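Local coordinates for protein beta-d-glucoside glucohydrolase (Hypocrea jecorina, PDB 3ZZ1) that probably hydrolyses terminal, non-reducing beta-D-glucosyl residues with release of beta-D-glucose, as a secreted family 3 glycoside hydrolase of cellulose breakdown, at residues A81-D86 with K527-I532; P134-I139 with R652-L657; R570-Y575 with G698-D703; S578-N583 with I621-Q626; T616-I621 with S664-F669. One frame throughout, in Å; residues are numbered along the deposited sequence.

Interaction 1. Residues A81-D86 with K527-I532; sequences AASTWD and KLVYTI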
# COMPACT_ATOMS: atom_id res chain seq x y z
N ALA A 81 6.51 -3.20 -1.72
CA ALA A 81 7.35 -2.07 -1.29
C ALA A 81 7.42 -1.95 0.23
O ALA A 81 8.50 -1.76 0.80
CB ALA A 81 6.87 -0.77 -1.93
N ALA A 82 6.28 -2.09 0.90
CA ALA A 82 6.24 -2.09 2.36
C ALA A 82 6.94 -3.32 2.96
O ALA A 82 7.53 -3.24 4.03
CB ALA A 82 4.82 -2.00 2.86
N SER A 83 6.88 -4.44 2.24
CA SER A 83 7.55 -5.68 2.68
C SER A 83 9.08 -5.58 2.69
O SER A 83 9.75 -6.40 3.33
CB SER A 83 7.09 -6.87 1.83
OG SER A 83 5.73 -7.20 2.09
N THR A 84 9.62 -4.59 1.99
CA THR A 84 11.05 -4.30 2.04
C THR A 84 11.43 -3.60 3.34
O THR A 84 12.58 -3.71 3.80
CB THR A 84 11.53 -3.42 0.85
OG1 THR A 84 11.01 -2.09 1.00
CG2 THR A 84 11.10 -4.00 -0.49
N TRP A 85 10.47 -2.89 3.93
CA TRP A 85 10.71 -2.04 5.11
C TRP A 85 11.86 -1.06 4.83
O TRP A 85 12.61 -0.68 5.73
CB TRP A 85 11.00 -2.90 6.35
CG TRP A 85 9.85 -3.77 6.81
CD1 TRP A 85 9.35 -4.88 6.18
CD2 TRP A 85 9.06 -3.60 8.00
NE1 TRP A 85 8.30 -5.40 6.90
CE2 TRP A 85 8.10 -4.63 8.02
CE3 TRP A 85 9.07 -2.66 9.05
CZ2 TRP A 85 7.16 -4.77 9.05
CZ3 TRP A 85 8.13 -2.80 10.08
CH2 TRP A 85 7.19 -3.84 10.07
N ASP A 86 11.98 -0.66 3.57
CA ASP A 86 13.08 0.16 3.10
C ASP A 86 12.55 1.50 2.58
O ASP A 86 12.07 1.58 1.44
CB ASP A 86 13.86 -0.58 2.01
CG ASP A 86 15.21 0.05 1.71
OD1 ASP A 86 15.31 1.29 1.72
OD2 ASP A 86 16.16 -0.71 1.46
N LYS A 527 10.24 -8.63 5.47
CA LYS A 527 9.53 -9.05 6.67
C LYS A 527 8.05 -8.79 6.48
O LYS A 527 7.67 -7.83 5.81
CB LYS A 527 10.11 -8.35 7.91
CG LYS A 527 11.53 -8.84 8.24
CD LYS A 527 12.05 -8.40 9.60
CE LYS A 527 13.35 -9.12 9.93
NZ LYS A 527 14.02 -8.58 11.12
N LEU A 528 7.21 -9.67 7.04
CA LEU A 528 5.76 -9.61 6.81
C LEU A 528 5.15 -8.29 7.24
O LEU A 528 5.56 -7.69 8.23
CB LEU A 528 5.04 -10.77 7.51
CG LEU A 528 5.29 -12.20 7.03
CD1 LEU A 528 4.61 -13.17 7.98
CD2 LEU A 528 4.79 -12.43 5.61
N VAL A 529 4.16 -7.84 6.46
CA VAL A 529 3.42 -6.63 6.77
C VAL A 529 1.98 -6.97 7.12
O VAL A 529 1.11 -6.10 7.21
CB VAL A 529 3.51 -5.57 5.63
CG1 VAL A 529 4.94 -5.10 5.44
CG2 VAL A 529 2.95 -6.13 4.31
N TYR A 530 1.73 -8.27 7.30
CA TYR A 530 0.48 -8.79 7.86
C TYR A 530 0.77 -10.08 8.62
O TYR A 530 1.85 -10.65 8.48
CB TYR A 530 -0.60 -9.00 6.78
CG TYR A 530 -0.11 -9.62 5.49
CD1 TYR A 530 0.22 -10.98 5.42
CD2 TYR A 530 -0.01 -8.86 4.33
CE1 TYR A 530 0.65 -11.55 4.23
CE2 TYR A 530 0.43 -9.42 3.14
CZ TYR A 530 0.76 -10.76 3.10
OH TYR A 530 1.19 -11.32 1.91
N THR A 531 -0.20 -10.53 9.42
CA THR A 531 -0.09 -11.74 10.21
C THR A 531 -0.57 -12.97 9.43
O THR A 531 -1.63 -12.95 8.81
CB THR A 531 -0.91 -11.63 11.53
OG1 THR A 531 -0.31 -10.65 12.39
CG2 THR A 531 -0.97 -12.96 12.27
N ILE A 532 0.24 -14.03 9.44
CA ILE A 532 -0.16 -15.33 8.90
C ILE A 532 -0.51 -16.23 10.08
O ILE A 532 0.38 -16.67 10.83
CB ILE A 532 0.92 -15.96 7.98
CG1 ILE A 532 1.19 -15.05 6.77
CG2 ILE A 532 0.50 -17.38 7.54
CD1 ILE A 532 2.39 -15.45 5.92
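Trp85 and Ser83 grip Lys527 through its two backbone polar groups. The indole NE1 of Trp85 donates to the carbonyl O of Lys527 at 2.7 Å. The oxygen lies in the ring plane, at the edge, yet the nitrogen stands well above the plane of that carbonyl, with a C=O...N angle of only 114°; the bond is short, but its direction misses the carbonyl lone pairs. One peptide further, the O of Leu528 sits in the same plane beside CZ2 of Trp85, 3.4 Å away. Lys527 N donates in turn to Ser83 O (3.1 Å). Val529 CG1 fits between the indole and Ala82, 3.5 Å from Ala82 O and 4.0 Å from Ala82 CB, while the other branch, CG2, meets Ser83 OG at 3.7 Å.

What turns the indole here is the backbone: Trp85 is the first residue to leave helical geometry and has positive phi (54°). Thr84 OG1 bonds back to Ala81 O and accepts from Asp86 N in an ST turn, fixing the helix exit. Ser83 OG is held by Val79 O within its own helix, and Lys527 NZ reaches away to Glu631 and Val632 O.

All touching residues are buried. The site lies where three regions of a family 3 enzyme converge: helix 78-83 of the N-terminal domain, the loop 527-532 of the C-terminal domain, and the fibronectin-like strands 629-638 and 650-659, from which Val632, Gln634 and Leu651 touch Trp85 and Phe654 meets it edge-to-face.

Interaction 2. Residues P134-I139 with R652-L657; sequences PYLTGI and RGFAKL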
# COMPACT_ATOMS: atom_id res chain seq x y z
N PRO A 134 -0.85 1.18 10.59
CA PRO A 134 -1.05 2.59 10.25
C PRO A 134 0.26 3.38 10.26
O PRO A 134 0.45 4.26 9.43
CB PRO A 134 -1.99 3.08 11.35
CG PRO A 134 -1.73 2.19 12.50
CD PRO A 134 -1.39 0.86 11.92
N TYR A 135 1.17 3.06 11.19
CA TYR A 135 2.47 3.72 11.24
C TYR A 135 3.29 3.45 9.97
O TYR A 135 3.69 4.39 9.29
CB TYR A 135 3.27 3.35 12.50
CG TYR A 135 4.64 3.98 12.53
CD1 TYR A 135 5.74 3.35 11.93
CD2 TYR A 135 4.84 5.22 13.14
CE1 TYR A 135 7.01 3.95 11.94
CE2 TYR A 135 6.10 5.82 13.15
CZ TYR A 135 7.18 5.18 12.55
OH TYR A 135 8.42 5.77 12.57
N LEU A 136 3.51 2.17 9.66
CA LEU A 136 4.26 1.77 8.46
C LEU A 136 3.61 2.30 7.18
O LEU A 136 4.29 2.89 6.35
CB LEU A 136 4.41 0.24 8.38
CG LEU A 136 4.91 -0.39 7.07
CD1 LEU A 136 6.29 0.13 6.68
CD2 LEU A 136 4.92 -1.91 7.14
N THR A 137 2.31 2.09 7.04
CA THR A 137 1.56 2.58 5.88
C THR A 137 1.68 4.10 5.78
O THR A 137 1.88 4.63 4.69
CB THR A 137 0.08 2.15 5.96
OG1 THR A 137 0.01 0.72 5.85
CG2 THR A 137 -0.75 2.77 4.84
N GLY A 138 1.59 4.78 6.92
CA GLY A 138 1.78 6.23 6.98
C GLY A 138 3.16 6.66 6.50
O GLY A 138 3.28 7.53 5.65
N ILE A 139 4.20 6.05 7.06
CA ILE A 139 5.57 6.31 6.60
C ILE A 139 5.71 6.05 5.10
O ILE A 139 6.21 6.89 4.36
CB ILE A 139 6.63 5.51 7.42
CG1 ILE A 139 6.62 5.93 8.90
CG2 ILE A 139 8.02 5.65 6.80
CD1 ILE A 139 7.01 7.39 9.18
N ARG A 652 6.16 1.85 15.97
CA ARG A 652 6.43 3.29 15.98
C ARG A 652 7.83 3.61 15.43
O ARG A 652 8.34 4.72 15.60
CB ARG A 652 6.25 3.89 17.38
CG ARG A 652 4.82 3.87 17.93
CD ARG A 652 3.87 4.70 17.07
NE ARG A 652 2.64 5.06 17.78
CZ ARG A 652 1.41 4.69 17.41
NH1 ARG A 652 1.23 3.93 16.33
NH2 ARG A 652 0.37 5.10 18.12
N GLY A 653 8.42 2.63 14.76
CA GLY A 653 9.74 2.80 14.18
C GLY A 653 10.27 1.55 13.52
O GLY A 653 9.96 0.43 13.94
N PHE A 654 11.07 1.76 12.48
CA PHE A 654 11.80 0.69 11.82
C PHE A 654 13.05 1.24 11.13
O PHE A 654 13.09 2.42 10.75
CB PHE A 654 10.91 -0.08 10.84
CG PHE A 654 10.36 0.75 9.70
CD1 PHE A 654 9.23 1.55 9.89
CD2 PHE A 654 10.96 0.72 8.45
CE1 PHE A 654 8.72 2.32 8.84
CE2 PHE A 654 10.45 1.47 7.39
CZ PHE A 654 9.33 2.28 7.59
N ALA A 655 14.05 0.39 10.98
CA ALA A 655 15.28 0.72 10.27
C ALA A 655 15.77 -0.52 9.54
O ALA A 655 15.55 -1.63 10.00
CB ALA A 655 16.33 1.21 11.25
N LYS A 656 16.43 -0.32 8.40
CA LYS A 656 17.03 -1.43 7.67
C LYS A 656 18.53 -1.22 7.50
O LYS A 656 18.96 -0.19 6.97
CB LYS A 656 16.34 -1.64 6.32
CG LYS A 656 16.64 -2.99 5.68
CD LYS A 656 15.74 -3.29 4.50
CE LYS A 656 15.86 -4.75 4.09
NZ LYS A 656 15.01 -5.12 2.92
N LEU A 657 19.31 -2.19 7.97
CA LEU A 657 20.78 -2.13 7.90
C LEU A 657 21.35 -3.34 7.17
O LEU A 657 21.13 -4.48 7.58
CB LEU A 657 21.38 -2.05 9.31
CG LEU A 657 21.46 -0.74 10.10
CD1 LEU A 657 20.09 -0.14 10.40
CD2 LEU A 657 22.19 -1.01 11.39
O HOH W 1 10.70 5.75 14.57
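The ring of Tyr135 lies flat on the backbone of Arg652 and Gly653, like a lid on a shallow dish. Arg652 CA sits 3.7 Å from the ring centroid and only 8° off its normal, a CH-pi contact almost centred on the face. The following peptide runs on beneath the rim, with Gly653 N 3.4 Å from Tyr135 CE1. Arg652 and Gly653 form a classic beta bulge opposite Leu635. On the reverse face of the ring rests CG1 of Ile139, one helical turn on, so the phenol is sandwiched between its own helix and the strand. CG of Tyr135 stands opposite its backbone N (chi1 177°), which swings the ring out from helix 134-150 to the strand.

Phe654 is the answering bump. Its ring meets Tyr135 edge to edge, CD1 to CE1 at 3.9 Å, and its outer end enters a notch between two helix side chains: CZ is 3.8 Å from Leu136 CD1 and 3.7 Å from Ile139 CG2. Leu136 crosses the phenyl group at about a right angle, whereas Ile139 slides past it. The axes of segments 134-139 and 652-657 come within 8.5 Å, at 59°.

Polar groups are few and sit at the rim. A water donates to both Tyr135 OH (3.0 Å) and Arg652 O; a glycerol, probably from the crystallisation liquor, bonds Phe654 N and weakly Tyr135 OH. At the other end the Arg652 guanidinium turns away to Asp675 O and Tyr639 OH. The junction between the TIM-barrel-type and fibronectin-like domains is therefore carried here by shape and dispersion, with solvent molecules joining the phenol to the strand backbone.

Interaction 3. Residues R570-Y575 with G698-D703; sequences RYEFGY and GASSRD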
# COMPACT_ATOMS: atom_id res chain seq x y z
N ARG A 570 1.16 -18.34 13.15
CA ARG A 570 2.22 -19.13 12.56
C ARG A 570 3.42 -18.21 12.32
O ARG A 570 4.52 -18.47 12.81
CB ARG A 570 1.76 -19.80 11.26
CG ARG A 570 2.86 -20.56 10.48
CD ARG A 570 3.67 -21.54 11.34
NE ARG A 570 2.87 -22.66 11.83
CZ ARG A 570 3.20 -23.44 12.86
NH1 ARG A 570 4.33 -23.24 13.53
NH2 ARG A 570 2.40 -24.43 13.23
N TYR A 571 3.18 -17.13 11.57
CA TYR A 571 4.19 -16.12 11.31
C TYR A 571 3.63 -14.74 11.62
O TYR A 571 2.66 -14.29 10.99
CB TYR A 571 4.67 -16.20 9.86
CG TYR A 571 5.19 -17.56 9.45
CD1 TYR A 571 6.25 -18.16 10.13
CD2 TYR A 571 4.63 -18.25 8.37
CE1 TYR A 571 6.73 -19.40 9.76
CE2 TYR A 571 5.12 -19.49 7.99
CZ TYR A 571 6.17 -20.06 8.70
OH TYR A 571 6.65 -21.29 8.33
N GLU A 572 4.23 -14.08 12.61
CA GLU A 572 3.74 -12.79 13.11
C GLU A 572 4.10 -11.61 12.21
O GLU A 572 5.00 -11.71 11.36
CB GLU A 572 4.25 -12.55 14.54
CG GLU A 572 5.76 -12.31 14.66
CD GLU A 572 6.59 -13.59 14.71
OE1 GLU A 572 6.04 -14.70 14.49
OE2 GLU A 572 7.81 -13.48 14.98
N PHE A 573 3.39 -10.50 12.39
CA PHE A 573 3.71 -9.23 11.74
C PHE A 573 5.16 -8.87 12.04
O PHE A 573 5.60 -8.94 13.18
CB PHE A 573 2.77 -8.12 12.27
CG PHE A 573 3.05 -6.75 11.70
CD1 PHE A 573 3.93 -5.88 12.33
CD2 PHE A 573 2.39 -6.31 10.55
CE1 PHE A 573 4.18 -4.61 11.82
CE2 PHE A 573 2.63 -5.05 10.03
CZ PHE A 573 3.53 -4.20 10.66
N GLY A 574 5.90 -8.50 10.99
CA GLY A 574 7.30 -8.14 11.12
C GLY A 574 8.27 -9.32 11.14
O GLY A 574 9.46 -9.13 11.41
N TYR A 575 7.78 -10.52 10.85
CA TYR A 575 8.61 -11.73 10.82
C TYR A 575 9.26 -11.93 9.45
O TYR A 575 8.63 -11.72 8.41
CB TYR A 575 7.78 -12.96 11.20
CG TYR A 575 8.45 -14.31 11.01
CD1 TYR A 575 8.33 -15.02 9.81
CD2 TYR A 575 9.18 -14.90 12.05
CE1 TYR A 575 8.94 -16.27 9.64
CE2 TYR A 575 9.79 -16.15 11.89
CZ TYR A 575 9.66 -16.82 10.69
OH TYR A 575 10.26 -18.05 10.53
N GLY A 698 13.14 -5.18 18.41
CA GLY A 698 13.50 -6.53 18.00
C GLY A 698 13.33 -6.82 16.53
O GLY A 698 13.20 -5.90 15.70
N ALA A 699 13.34 -8.11 16.21
CA ALA A 699 13.37 -8.60 14.83
C ALA A 699 11.97 -8.83 14.24
O ALA A 699 11.84 -9.17 13.07
CB ALA A 699 14.21 -9.88 14.74
N SER A 700 10.95 -8.66 15.08
CA SER A 700 9.53 -8.83 14.72
C SER A 700 8.65 -8.33 15.87
O SER A 700 9.17 -7.87 16.90
CB SER A 700 9.21 -10.30 14.39
OG SER A 700 8.99 -11.07 15.56
N SER A 701 7.33 -8.43 15.72
CA SER A 701 6.39 -8.04 16.79
C SER A 701 6.39 -9.02 17.97
O SER A 701 5.87 -8.70 19.04
CB SER A 701 4.97 -7.86 16.23
OG SER A 701 4.51 -9.06 15.63
N ARG A 702 6.96 -10.20 17.77
CA ARG A 702 7.08 -11.20 18.83
C ARG A 702 8.53 -11.43 19.28
O ARG A 702 8.79 -11.76 20.44
CB ARG A 702 6.44 -12.53 18.41
CG ARG A 702 4.90 -12.51 18.27
CD ARG A 702 4.18 -12.53 19.62
NE ARG A 702 2.77 -12.20 19.48
CZ ARG A 702 1.77 -13.08 19.52
NH1 ARG A 702 2.00 -14.37 19.71
NH2 ARG A 702 0.52 -12.65 19.38
N ASP A 703 9.46 -11.25 18.35
CA ASP A 703 10.90 -11.44 18.60
C ASP A 703 11.53 -10.16 19.14
O ASP A 703 12.34 -9.51 18.46
CB ASP A 703 11.60 -11.90 17.31
CG ASP A 703 12.98 -12.51 17.55
OD1 ASP A 703 13.47 -12.51 18.70
OD2 ASP A 703 13.58 -12.98 16.56
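Glu572, Phe573 and Gly574 present one side of a type II beta turn (Glu572 to Tyr575) to the loop joining strands 691-698 and 704-712 of the fibronectin-like domain. Along that loop, Ala699 comes first: its carbonyl O lies 2.9 Å from Gly574 O, a closeness of two acceptors relieved, probably, by donors on each, Lys527 NZ for Ala699 and Gln634 NE2 for Gly574.

Ser700 is the pivot. With OG lodged between its backbone N and carbonyl carbon (chi1 81°), the hydroxyl donates to Glu572 OE2 at 2.7 Å, on the lone pair away from the other carboxylate oxygen. The same OG accepts from Arg702 N and Asp703 N, an ST turn and ST motif together, so one hydroxyl shapes its own loop while holding the partner. Its CB packs against Gly574 O.

Ser701 grips Phe573 O twice, through backbone N (3.1 Å, nearly along the C=O axis) and through OG, while its CB lies at the edge of the Phe573 ring. Arg702 meets Glu572 with its aliphatic CB and CG: CG rests 3.7 Å from Glu572 CG, and the guanidinium leads away to a salt bridge with Asp563. Asp703 pairs with Arg705 instead.

The turn thus ties this loop of the C-terminal domain to a fibronectin-like loop. In the double grip, Ser701 OG stands 2.7 Å from Phe573 O, in the carbonyl plane on a lone pair.

Interaction 4. Residues S578-N583 with I621-Q626; sequences SYTKFN and IANSGQ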
# COMPACT_ATOMS: atom_id res chain seq x y z
N SER A 578 16.54 -14.75 7.57
CA SER A 578 17.69 -14.32 6.81
C SER A 578 18.61 -15.52 6.63
O SER A 578 18.39 -16.56 7.26
CB SER A 578 18.41 -13.21 7.57
OG SER A 578 19.63 -12.85 6.94
N TYR A 579 19.62 -15.39 5.79
CA TYR A 579 20.67 -16.41 5.67
C TYR A 579 21.74 -16.22 6.74
O TYR A 579 22.71 -16.98 6.81
CB TYR A 579 21.31 -16.41 4.27
CG TYR A 579 20.40 -16.88 3.15
CD1 TYR A 579 19.32 -17.74 3.40
CD2 TYR A 579 20.63 -16.48 1.84
CE1 TYR A 579 18.49 -18.17 2.37
CE2 TYR A 579 19.81 -16.91 0.80
CZ TYR A 579 18.75 -17.75 1.07
OH TYR A 579 17.93 -18.17 0.05
N THR A 580 21.57 -15.21 7.58
CA THR A 580 22.48 -14.95 8.68
C THR A 580 21.70 -14.58 9.95
O THR A 580 20.46 -14.59 9.95
CB THR A 580 23.55 -13.89 8.30
OG1 THR A 580 24.58 -13.87 9.30
CG2 THR A 580 22.95 -12.49 8.13
N LYS A 581 22.42 -14.29 11.04
CA LYS A 581 21.80 -13.88 12.30
C LYS A 581 22.28 -12.49 12.71
O LYS A 581 23.36 -12.07 12.32
CB LYS A 581 22.10 -14.89 13.42
CG LYS A 581 21.65 -16.32 13.14
CD LYS A 581 20.12 -16.47 13.18
CE LYS A 581 19.71 -17.93 13.06
NZ LYS A 581 20.30 -18.77 14.14
N PHE A 582 21.48 -11.80 13.51
CA PHE A 582 21.81 -10.45 13.96
C PHE A 582 21.58 -10.36 15.47
O PHE A 582 20.60 -10.91 15.98
CB PHE A 582 20.93 -9.42 13.26
CG PHE A 582 21.01 -9.46 11.75
CD1 PHE A 582 21.99 -8.75 11.07
CD2 PHE A 582 20.09 -10.21 11.02
CE1 PHE A 582 22.06 -8.78 9.69
CE2 PHE A 582 20.15 -10.25 9.62
CZ PHE A 582 21.15 -9.53 8.96
N ASN A 583 22.47 -9.69 16.19
CA ASN A 583 22.12 -9.33 17.56
C ASN A 583 22.08 -7.86 17.93
O ASN A 583 22.85 -7.04 17.40
CB ASN A 583 22.75 -10.21 18.66
CG ASN A 583 24.02 -10.88 18.24
OD1 ASN A 583 25.10 -10.29 18.32
ND2 ASN A 583 23.91 -12.14 17.82
N ILE A 621 23.12 -2.97 15.88
CA ILE A 621 22.86 -4.25 15.25
C ILE A 621 24.15 -4.76 14.62
O ILE A 621 24.77 -4.07 13.80
CB ILE A 621 21.74 -4.17 14.19
CG1 ILE A 621 20.48 -3.56 14.81
CG2 ILE A 621 21.44 -5.55 13.62
CD1 ILE A 621 19.60 -2.88 13.80
N ALA A 622 24.54 -5.98 15.00
CA ALA A 622 25.71 -6.64 14.44
C ALA A 622 25.32 -7.92 13.73
O ALA A 622 24.44 -8.66 14.20
CB ALA A 622 26.75 -6.92 15.53
N ASN A 623 25.95 -8.18 12.59
CA ASN A 623 25.80 -9.44 11.88
C ASN A 623 26.73 -10.46 12.52
O ASN A 623 27.95 -10.41 12.33
CB ASN A 623 26.09 -9.26 10.38
CG ASN A 623 26.04 -10.57 9.59
OD1 ASN A 623 26.01 -11.67 10.14
ND2 ASN A 623 26.03 -10.44 8.26
N SER A 624 26.15 -11.37 13.30
CA SER A 624 26.92 -12.37 14.04
C SER A 624 27.05 -13.70 13.30
O SER A 624 27.70 -14.63 13.80
CB SER A 624 26.30 -12.61 15.42
OG SER A 624 24.96 -13.05 15.30
N GLY A 625 26.45 -13.78 12.12
CA GLY A 625 26.44 -15.02 11.35
C GLY A 625 27.54 -15.12 10.30
O GLY A 625 28.55 -14.43 10.39
N GLN A 626 27.31 -15.97 9.30
CA GLN A 626 28.35 -16.35 8.35
C GLN A 626 28.38 -15.54 7.06
O GLN A 626 29.42 -15.45 6.42
CB GLN A 626 28.22 -17.83 7.98
CG GLN A 626 28.05 -18.77 9.15
CD GLN A 626 27.61 -20.14 8.70
OE1 GLN A 626 26.43 -20.49 8.81
NE2 GLN A 626 28.54 -20.92 8.16
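Phe582-Asn583 and Ala622-Asn623 pair as antiparallel strand ends. Asn583 and Ala622 form the hydrogen-bonded pair, Asn583 N giving to Ala622 O (3.0 Å) and Ala622 N to Asn583 O (3.1 Å). Phe582 and Asn623 are the neighbouring non-hydrogen-bonded pair, CA atoms 4.6 Å apart. Beyond it regular pairing stops: Ser624 N reaches Lys581 O from well above the carbonyl plane.

Asn623 OD1 then takes over from the backbone. It accepts from Gly625 N, closing an Asx turn, and from Thr580 OG1 at 2.8 Å, tilted from the amide carbonyl plane. Thr580 places that hydroxyl opposite its backbone N (chi1 -169°), pointing it across to the turn, where it also lies 3.0 Å from Gly625 CA. Phe582 and Ile621 pack on one side, CB to CG2 at 3.9 Å; on the other, Asn583 ND2 comes 2.9 Å from Ser624 OG.

The pairing joins strand 582-591, at the edge of a three-stranded sheet, to its central strand 613-623. Phe582 and Ile621 face the second sheet, touching Glu631 and Leu659 on strands 629-638 and 650-659, while Asn623 ND2 binds Val627 O and Leu659 O.

Interaction 5. Residues T616-I621 with S664-F669; sequences TVTVDI and SGTATF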
# COMPACT_ATOMS: atom_id res chain seq x y z
N THR A 616 14.14 10.01 20.61
CA THR A 616 15.01 9.23 19.74
C THR A 616 15.41 7.93 20.44
O THR A 616 15.94 7.95 21.55
CB THR A 616 16.28 10.04 19.35
OG1 THR A 616 15.90 11.28 18.75
CG2 THR A 616 17.16 9.26 18.37
N VAL A 617 15.13 6.81 19.78
CA VAL A 617 15.51 5.50 20.30
C VAL A 617 16.56 4.89 19.38
O VAL A 617 16.39 4.87 18.15
CB VAL A 617 14.27 4.56 20.47
CG1 VAL A 617 14.70 3.19 21.00
CG2 VAL A 617 13.26 5.16 21.43
N THR A 618 17.64 4.40 19.98
CA THR A 618 18.79 3.87 19.26
C THR A 618 19.17 2.46 19.75
O THR A 618 19.12 2.18 20.96
CB THR A 618 20.01 4.81 19.43
OG1 THR A 618 19.70 6.10 18.87
CG2 THR A 618 21.23 4.26 18.74
N VAL A 619 19.51 1.59 18.81
CA VAL A 619 20.08 0.26 19.11
C VAL A 619 21.22 -0.03 18.15
O VAL A 619 21.27 0.52 17.04
CB VAL A 619 19.04 -0.90 18.98
CG1 VAL A 619 18.12 -0.95 20.17
CG2 VAL A 619 18.25 -0.81 17.66
N ASP A 620 22.14 -0.89 18.57
CA ASP A 620 23.20 -1.39 17.71
C ASP A 620 22.80 -2.74 17.15
O ASP A 620 22.20 -3.55 17.85
CB ASP A 620 24.52 -1.52 18.48
CG ASP A 620 25.11 -0.18 18.85
OD1 ASP A 620 24.63 0.85 18.33
OD2 ASP A 620 26.06 -0.15 19.66
N ILE A 621 23.12 -2.97 15.88
CA ILE A 621 22.86 -4.25 15.25
C ILE A 621 24.15 -4.76 14.62
O ILE A 621 24.77 -4.07 13.80
CB ILE A 621 21.74 -4.17 14.19
CG1 ILE A 621 20.48 -3.56 14.81
CG2 ILE A 621 21.44 -5.55 13.62
CD1 ILE A 621 19.60 -2.88 13.80
N SER A 664 28.95 -3.90 12.42
CA SER A 664 27.98 -3.33 13.35
C SER A 664 27.43 -2.02 12.78
O SER A 664 28.13 -1.30 12.07
CB SER A 664 28.65 -3.08 14.71
OG SER A 664 27.69 -2.71 15.68
N GLY A 665 26.16 -1.73 13.08
CA GLY A 665 25.52 -0.52 12.60
C GLY A 665 24.49 0.05 13.56
O GLY A 665 23.96 -0.67 14.42
N THR A 666 24.19 1.34 13.40
CA THR A 666 23.25 2.03 14.26
C THR A 666 21.86 2.08 13.64
O THR A 666 21.70 2.54 12.51
CB THR A 666 23.71 3.48 14.53
OG1 THR A 666 25.02 3.48 15.11
CG2 THR A 666 22.73 4.20 15.46
N ALA A 667 20.87 1.62 14.39
CA ALA A 667 19.47 1.81 14.01
C ALA A 667 18.88 2.93 14.86
O ALA A 667 18.86 2.85 16.09
CB ALA A 667 18.69 0.53 14.20
N THR A 668 18.41 3.98 14.19
CA THR A 668 17.87 5.16 14.85
C THR A 668 16.37 5.29 14.58
O THR A 668 15.95 5.38 13.43
CB THR A 668 18.60 6.44 14.37
OG1 THR A 668 19.98 6.36 14.72
CG2 THR A 668 17.99 7.70 14.99
N PHE A 669 15.58 5.29 15.64
CA PHE A 669 14.15 5.50 15.52
C PHE A 669 13.77 6.87 16.07
O PHE A 669 13.85 7.12 17.27
CB PHE A 669 13.35 4.41 16.25
CG PHE A 669 13.85 3.01 15.98
CD1 PHE A 669 13.58 2.38 14.77
CD2 PHE A 669 14.60 2.33 16.94
CE1 PHE A 669 14.04 1.09 14.52
CE2 PHE A 669 15.07 1.04 16.70
CZ PHE A 669 14.79 0.42 15.49
O HOH W 2 20.81 7.82 16.74
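Val619 places CG2 between its backbone N and carbonyl carbon (chi1 -77° for CG1), which sets this methyl between Ala667 CB (3.7 Å) and Phe669 CE2 (3.8 Å). Phe669, with CG opposite its carbonyl carbon (chi1 -46°), sets its ring obliquely beside Val617, CD2 3.3 Å from Val617 O. These groups lie on the inner face of an antiparallel pair, strands 613-623 and 664-672, within the beta sandwich of the fibronectin type III-like domain.

Six backbone bonds join the pair, two each at Val617-Phe669, Val619-Ala667 and Ile621-Gly665. They are nearly straight, apart from the last, Gly665 N to Ile621 O, which bends to 148°. Alternate CA atoms, such as Thr618 CA, approach the facing carbonyl oxygens closely.

Ile621 adds CD1 over Ala667 CB at 3.6 Å, so Ala667 is flanked by two aliphatic branches. This face looks to the second sheet: Ala633 and Leu635 reach Phe669, Ala655 meets both Ala667 and Phe669, and Val697 packs on Val619.

The reverse face carries threonines and Asp620. Methyls interlock diagonally, Thr618 CG2 with Thr666 CG2 at 3.6 Å and Thr616 CG2 with Thr668 CG2. Thr618 and Thr668 lie side by side, pointing the same way, and one water spans their hydroxyls, 3.0 Å from Thr618 OG1 and 2.6 Å from Thr668 OG1.

Overall arrangement
Interactions 1 and 2 are buried domain junctions near the centre of the molecule, and they touch: Trp85 packs on Phe654, Val529 on Leu136, and Thr84 O probably bonds Lys656 NZ. Interaction 1 relies on backbone carbonyls, interaction 2 on rings and methyls. Interaction 3, further out, meets interaction 1 through backbone pairing of 527-532 with 570-575, and uses serine hydroxyls. Interactions 4 and 5 lie more peripherally, share strand 613-623 and Ile621, and knit one sheet: regular and apolar inside with threonines outside in 5, fraying into an Asx turn in 4. Leu657 and Phe669 connect interactions 2 and 5 across the sandwich.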